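Local coordinates for protein lactococcus lactis MG1363 DpsA (Lactococcus lactis, PDB 1ZS3) that probably protects the cell against oxidative stress as a dodecameric Dps protein that binds DNA, at residues A[119-133]-A[148-162]. Numbering follows the deposited sequence.
Sequences IVDFQAQNMFITRAI and VVELYGYNLQVIRNL
The amide of Asn155 donates from ND2 to OD1 of Asn126, 3.3 Å away, in the one hydrogen bond between segments 119-133 and 148-162. The donor stands above the carbonyl plane of Asn126, 41° out of it, and the two side chains pass one another head to tail, their amide planes only moderately tilted. Asparagine suits both places: each short side chain enters a hole of the other helix, and the ND2 of one meets the OD1 of the other. Asn155 fits among Phe122, Gln125, Asn126 and Ile129. Its amide meets the edge of the Phe122 ring, the planes 87° apart and Asn155 OD1 lying 3.5 Å from Phe122 CE2; Val158 CG1 covers one ring face and Gln125 NE2 approaches the opposite one. That NE2 is itself hydrogen-bonded to Glu41 and Glu68 of the same chain.

Away from the amides the packing is mostly apolar. Branched Ile129 fills a hole with both arms, CG2 resting 3.8 Å from Tyr152 CB and CD1 3.9 Å from Leu151 CG. Tyrosine suits position 152 because its ring fills the hole among Asn126, Thr130, Ile129 and Ile133, while its hydroxyl extends far enough to hydrogen-bond Glu82 of a neighbouring subunit. Farther along, Ile159 is a branched knob among Ile119, Phe122, Gln123 and Asn126, its CG1 3.8 Å from Phe122 CB. The axes of the two segments approach to 9.4 Å and run nearly antiparallel, at 159°; with reciprocal knobs-into-holes packing, they form one side of the four-helix bundle of the ferritin-like Dps fold.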
loop_
_atom_site.group_PDB
_atom_site.type_symbol
_atom_site.label_atom_id
_atom_site.label_comp_id
_atom_site.label_asym_id
_atom_site.label_seq_id
_atom_site.Cartn_x
_atom_site.Cartn_y
_atom_site.Cartn_z
ATOM N N ILE A 119 10.249 24.467 -25.397
ATOM C CA ILE A 119 9.629 23.777 -26.545
ATOM C C ILE A 119 10.682 23.674 -27.603
ATOM O O ILE A 119 10.831 22.634 -28.227
ATOM C CB ILE A 119 8.400 24.527 -27.107
ATOM C CG1 ILE A 119 7.245 24.433 -26.109
ATOM C CG2 ILE A 119 7.973 23.947 -28.449
ATOM C CD1 ILE A 119 6.185 25.437 -26.321
ATOM N N VAL A 120 11.410 24.772 -27.769
ATOM C CA VAL A 120 12.518 24.901 -28.745
ATOM C C VAL A 120 13.681 24.000 -28.357
ATOM O O VAL A 120 14.080 23.153 -29.136
ATOM C CB VAL A 120 12.992 26.412 -28.873
ATOM C CG1 VAL A 120 14.309 26.534 -29.592
ATOM C CG2 VAL A 120 11.902 27.232 -29.593
ATOM N N ASP A 121 14.217 24.168 -27.151
ATOM C CA ASP A 121 15.136 23.206 -26.564
ATOM C C ASP A 121 14.816 21.733 -26.928
ATOM O O ASP A 121 15.700 21.012 -27.388
ATOM C CB ASP A 121 15.108 23.358 -25.038
ATOM C CG ASP A 121 16.198 24.238 -24.515
ATOM O OD1 ASP A 121 16.663 24.090 -23.364
ATOM O OD2 ASP A 121 16.659 25.139 -25.201
ATOM N N PHE A 122 13.572 21.282 -26.702
ATOM C CA PHE A 122 13.202 19.856 -26.840
ATOM C C PHE A 122 13.080 19.457 -28.284
ATOM O O PHE A 122 13.332 18.322 -28.618
ATOM C CB PHE A 122 11.919 19.531 -26.068
ATOM C CG PHE A 122 12.163 19.175 -24.642
ATOM C CD1 PHE A 122 12.180 20.141 -23.662
ATOM C CD2 PHE A 122 12.389 17.880 -24.277
ATOM C CE1 PHE A 122 12.432 19.822 -22.353
ATOM C CE2 PHE A 122 12.641 17.558 -22.948
ATOM C CZ PHE A 122 12.667 18.539 -21.997
ATOM N N GLN A 123 12.685 20.385 -29.145
ATOM C CA GLN A 123 12.587 20.141 -30.585
ATOM C C GLN A 123 13.997 19.922 -31.040
ATOM O O GLN A 123 14.241 19.133 -31.925
ATOM C CB GLN A 123 12.011 21.360 -31.315
ATOM C CG GLN A 123 10.728 21.140 -32.147
ATOM C CD GLN A 123 9.844 22.407 -32.324
ATOM O OE1 GLN A 123 8.902 22.400 -33.140
ATOM N NE2 GLN A 123 10.129 23.460 -31.558
ATOM N N ALA A 124 14.927 20.621 -30.376
ATOM C CA ALA A 124 16.360 20.545 -30.731
ATOM C C ALA A 124 16.946 19.261 -30.259
ATOM O O ALA A 124 17.725 18.664 -30.983
ATOM C CB ALA A 124 17.160 21.739 -30.188
ATOM N N GLN A 125 16.575 18.767 -29.074
ATOM C CA GLN A 125 17.105 17.481 -28.611
ATOM C C GLN A 125 16.724 16.356 -29.590
ATOM O O GLN A 125 17.481 15.371 -29.706
ATOM C CB GLN A 125 16.588 17.059 -27.218
ATOM C CG GLN A 125 16.824 18.060 -26.082
ATOM C CD GLN A 125 16.556 17.455 -24.748
ATOM O OE1 GLN A 125 16.680 16.257 -24.583
ATOM N NE2 GLN A 125 16.150 18.272 -23.793
ATOM N N ASN A 126 15.596 16.525 -30.309
ATOM C CA ASN A 126 15.057 15.458 -31.197
ATOM C C ASN A 126 15.855 15.209 -32.464
ATOM O O ASN A 126 15.853 14.095 -32.944
ATOM C CB ASN A 126 13.578 15.667 -31.565
ATOM C CG ASN A 126 12.615 15.095 -30.488
ATOM O OD1 ASN A 126 13.037 14.429 -29.531
ATOM N ND2 ASN A 126 11.329 15.369 -30.644
ATOM N N MET A 127 16.507 16.236 -33.012
ATOM C CA MET A 127 17.367 16.067 -34.206
ATOM C C MET A 127 18.459 15.035 -33.956
ATOM O O MET A 127 18.773 14.269 -34.860
ATOM C CB MET A 127 18.046 17.396 -34.611
ATOM C CG MET A 127 17.142 18.450 -35.300
ATOM S SD MET A 127 17.782 20.151 -34.992
ATOM C CE MET A 127 16.173 21.170 -34.556
ATOM N N PHE A 128 19.001 15.011 -32.738
ATOM C CA PHE A 128 20.070 14.110 -32.343
ATOM C C PHE A 128 19.606 12.715 -31.894
ATOM O O PHE A 128 20.356 11.746 -32.043
ATOM C CB PHE A 128 20.861 14.753 -31.210
ATOM C CG PHE A 128 21.568 16.015 -31.593
ATOM C CD1 PHE A 128 20.866 17.196 -31.806
ATOM C CD2 PHE A 128 22.955 16.025 -31.760
ATOM C CE1 PHE A 128 21.526 18.358 -32.160
ATOM C CE2 PHE A 128 23.605 17.187 -32.112
ATOM C CZ PHE A 128 22.892 18.359 -32.307
ATOM N N ILE A 129 18.424 12.649 -31.265
ATOM C CA ILE A 129 17.866 11.399 -30.750
ATOM C C ILE A 129 17.473 10.562 -31.942
ATOM O O ILE A 129 17.812 9.399 -32.001
ATOM C CB ILE A 129 16.680 11.742 -29.800
ATOM C CG1 ILE A 129 17.226 12.166 -28.428
ATOM C CG2 ILE A 129 15.736 10.621 -29.671
ATOM C CD1 ILE A 129 16.283 13.036 -27.573
ATOM N N THR A 130 16.740 11.197 -32.848
ATOM C CA THR A 130 16.344 10.620 -34.130
ATOM C C THR A 130 17.480 9.838 -34.783
ATOM O O THR A 130 17.302 8.687 -35.181
ATOM C CB THR A 130 15.796 11.736 -35.035
ATOM O OG1 THR A 130 14.380 11.857 -34.820
ATOM C CG2 THR A 130 15.910 11.422 -36.504
ATOM N N ARG A 131 18.636 10.474 -34.860
ATOM C CA ARG A 131 19.810 9.902 -35.476
ATOM C C ARG A 131 20.330 8.748 -34.643
ATOM O O ARG A 131 20.709 7.725 -35.186
ATOM C CB ARG A 131 20.897 10.980 -35.675
ATOM C CG ARG A 131 20.577 11.965 -36.812
ATOM C CD ARG A 131 21.763 12.852 -37.263
ATOM N NE ARG A 131 21.602 14.244 -36.801
ATOM C CZ ARG A 131 22.533 15.206 -36.912
ATOM N NH1 ARG A 131 22.257 16.435 -36.462
ATOM N NH2 ARG A 131 23.728 14.936 -37.453
ATOM N N ALA A 132 20.354 8.893 -33.322
ATOM C CA ALA A 132 20.864 7.837 -32.477
ATOM C C ALA A 132 19.959 6.555 -32.540
ATOM O O ALA A 132 20.435 5.438 -32.362
ATOM C CB ALA A 132 21.007 8.314 -31.068
ATOM N N ILE A 133 18.660 6.714 -32.799
ATOM C CA ILE A 133 17.780 5.582 -32.975
ATOM C C ILE A 133 18.251 4.845 -34.170
ATOM O O ILE A 133 18.492 3.652 -34.071
ATOM C CB ILE A 133 16.330 6.022 -33.142
ATOM C CG1 ILE A 133 15.844 6.586 -31.801
ATOM C CG2 ILE A 133 15.447 4.881 -33.705
ATOM C CD1 ILE A 133 14.572 7.337 -31.890
ATOM N N VAL A 148 16.035 4.477 -26.469
ATOM C CA VAL A 148 16.132 5.780 -27.097
ATOM C C VAL A 148 14.822 6.135 -27.793
ATOM O O VAL A 148 14.505 7.305 -27.947
ATOM C CB VAL A 148 17.318 5.821 -28.084
ATOM C CG1 VAL A 148 17.262 7.037 -28.990
ATOM C CG2 VAL A 148 18.596 5.852 -27.352
ATOM N N VAL A 149 14.044 5.124 -28.167
ATOM C CA VAL A 149 12.730 5.362 -28.721
ATOM C C VAL A 149 11.831 5.900 -27.610
ATOM O O VAL A 149 11.008 6.797 -27.800
ATOM C CB VAL A 149 12.139 4.088 -29.368
ATOM C CG1 VAL A 149 10.653 4.263 -29.658
ATOM C CG2 VAL A 149 12.892 3.710 -30.657
ATOM N N GLU A 150 11.986 5.368 -26.418
ATOM C CA GLU A 150 11.174 5.809 -25.328
ATOM C C GLU A 150 11.389 7.300 -25.198
ATOM O O GLU A 150 10.427 8.040 -25.153
ATOM C CB GLU A 150 11.559 5.078 -24.065
ATOM C CG GLU A 150 10.586 3.974 -23.647
ATOM C CD GLU A 150 11.052 3.308 -22.363
ATOM O OE1 GLU A 150 11.037 3.981 -21.279
ATOM O OE2 GLU A 150 11.507 2.141 -22.473
ATOM N N LEU A 151 12.652 7.727 -25.170
ATOM C CA LEU A 151 13.023 9.128 -24.973
ATOM C C LEU A 151 12.458 10.049 -26.059
ATOM O O LEU A 151 11.940 11.135 -25.756
ATOM C CB LEU A 151 14.540 9.224 -24.943
ATOM C CG LEU A 151 15.153 10.604 -24.797
ATOM C CD1 LEU A 151 14.532 11.377 -23.659
ATOM C CD2 LEU A 151 16.643 10.476 -24.577
ATOM N N TYR A 152 12.564 9.619 -27.308
ATOM C CA TYR A 152 11.984 10.324 -28.405
ATOM C C TYR A 152 10.518 10.625 -28.165
ATOM O O TYR A 152 10.091 11.758 -28.352
ATOM C CB TYR A 152 12.138 9.474 -29.644
ATOM C CG TYR A 152 11.447 10.044 -30.834
ATOM C CD1 TYR A 152 10.405 9.348 -31.443
ATOM C CD2 TYR A 152 11.787 11.301 -31.314
ATOM C CE1 TYR A 152 9.748 9.882 -32.523
ATOM C CE2 TYR A 152 11.120 11.853 -32.382
ATOM C CZ TYR A 152 10.099 11.123 -32.975
ATOM O OH TYR A 152 9.414 11.603 -34.011
ATOM N N GLY A 153 9.740 9.626 -27.738
ATOM C CA GLY A 153 8.310 9.783 -27.538
ATOM C C GLY A 153 8.005 10.636 -26.308
ATOM O O GLY A 153 7.053 11.384 -26.326
ATOM N N TYR A 154 8.801 10.525 -25.256
ATOM C CA TYR A 154 8.634 11.382 -24.093
ATOM C C TYR A 154 8.859 12.861 -24.430
ATOM O O TYR A 154 8.101 13.717 -24.011
ATOM C CB TYR A 154 9.584 10.992 -23.001
ATOM C CG TYR A 154 9.560 11.962 -21.845
ATOM C CD1 TYR A 154 8.469 11.997 -20.959
ATOM C CD2 TYR A 154 10.608 12.862 -21.632
ATOM C CE1 TYR A 154 8.448 12.862 -19.883
ATOM C CE2 TYR A 154 10.589 13.737 -20.558
ATOM C CZ TYR A 154 9.496 13.737 -19.699
ATOM O OH TYR A 154 9.469 14.608 -18.663
ATOM N N ASN A 155 9.890 13.155 -25.221
ATOM C CA ASN A 155 10.173 14.514 -25.690
ATOM C C ASN A 155 8.965 15.053 -26.501
ATOM O O ASN A 155 8.534 16.148 -26.274
ATOM C CB ASN A 155 11.474 14.540 -26.536
ATOM C CG ASN A 155 12.798 14.620 -25.641
ATOM O OD1 ASN A 155 12.749 14.361 -24.457
ATOM N ND2 ASN A 155 13.845 14.904 -26.369
ATOM N N LEU A 156 8.421 14.280 -27.416
ATOM C CA LEU A 156 7.268 14.718 -28.229
ATOM C C LEU A 156 6.058 15.086 -27.376
ATOM O O LEU A 156 5.287 15.985 -27.712
ATOM C CB LEU A 156 6.825 13.608 -29.168
ATOM C CG LEU A 156 7.020 13.889 -30.643
ATOM C CD1 LEU A 156 8.276 14.647 -30.851
ATOM C CD2 LEU A 156 7.012 12.564 -31.426
ATOM N N GLN A 157 5.897 14.380 -26.265
ATOM C CA GLN A 157 4.803 14.546 -25.346
ATOM C C GLN A 157 5.012 15.809 -24.589
ATOM O O GLN A 157 4.098 16.623 -24.532
ATOM C CB GLN A 157 4.828 13.360 -24.409
ATOM C CG GLN A 157 3.709 13.173 -23.467
ATOM C CD GLN A 157 4.091 12.138 -22.410
ATOM O OE1 GLN A 157 4.682 11.090 -22.731
ATOM N NE2 GLN A 157 3.828 12.449 -21.157
ATOM N N VAL A 158 6.214 16.014 -24.050
ATOM C CA VAL A 158 6.479 17.246 -23.334
ATOM C C VAL A 158 6.231 18.479 -24.203
ATOM O O VAL A 158 5.764 19.501 -23.674
ATOM C CB VAL A 158 7.917 17.321 -22.801
ATOM C CG1 VAL A 158 8.229 18.717 -22.320
ATOM C CG2 VAL A 158 8.133 16.306 -21.678
ATOM N N ILE A 159 6.560 18.402 -25.500
ATOM C CA ILE A 159 6.435 19.539 -26.406
ATOM C C ILE A 159 4.984 19.891 -26.536
ATOM O O ILE A 159 4.665 21.077 -26.668
ATOM C CB ILE A 159 7.027 19.226 -27.831
ATOM C CG1 ILE A 159 8.561 19.202 -27.802
ATOM C CG2 ILE A 159 6.555 20.257 -28.908
ATOM C CD1 ILE A 159 9.174 18.323 -28.887
ATOM N N ARG A 160 4.122 18.882 -26.552
ATOM C CA ARG A 160 2.722 19.125 -26.820
ATOM C C ARG A 160 2.034 19.502 -25.572
ATOM O O ARG A 160 1.007 20.094 -25.650
ATOM C CB ARG A 160 2.048 17.917 -27.432
ATOM C CG ARG A 160 0.564 18.163 -27.771
ATOM C CD ARG A 160 -0.051 17.064 -28.640
ATOM N NE ARG A 160 -0.068 15.799 -27.923
ATOM C CZ ARG A 160 -1.138 15.268 -27.367
ATOM N NH1 ARG A 160 -2.322 15.847 -27.465
ATOM N NH2 ARG A 160 -1.025 14.131 -26.728
ATOM N N ASN A 161 2.596 19.179 -24.431
ATOM C CA ASN A 161 1.989 19.574 -23.132
ATOM C C ASN A 161 2.310 21.012 -22.844
ATOM O O ASN A 161 1.416 21.763 -22.457
ATOM C CB ASN A 161 2.534 18.751 -21.967
ATOM C CG ASN A 161 1.805 17.429 -21.759
ATOM O OD1 ASN A 161 0.756 17.136 -22.375
ATOM N ND2 ASN A 161 2.363 16.619 -20.870
ATOM N N LEU A 162 3.587 21.379 -22.958
ATOM C CA LEU A 162 4.008 22.791 -22.885
ATOM C C LEU A 162 3.311 23.659 -23.952
ATOM O O LEU A 162 2.870 24.767 -23.652
ATOM C CB LEU A 162 5.522 22.898 -22.961
ATOM C CG LEU A 162 6.347 22.127 -21.918
ATOM C CD1 LEU A 162 7.824 22.142 -22.281
ATOM C CD2 LEU A 162 6.178 22.717 -20.531
#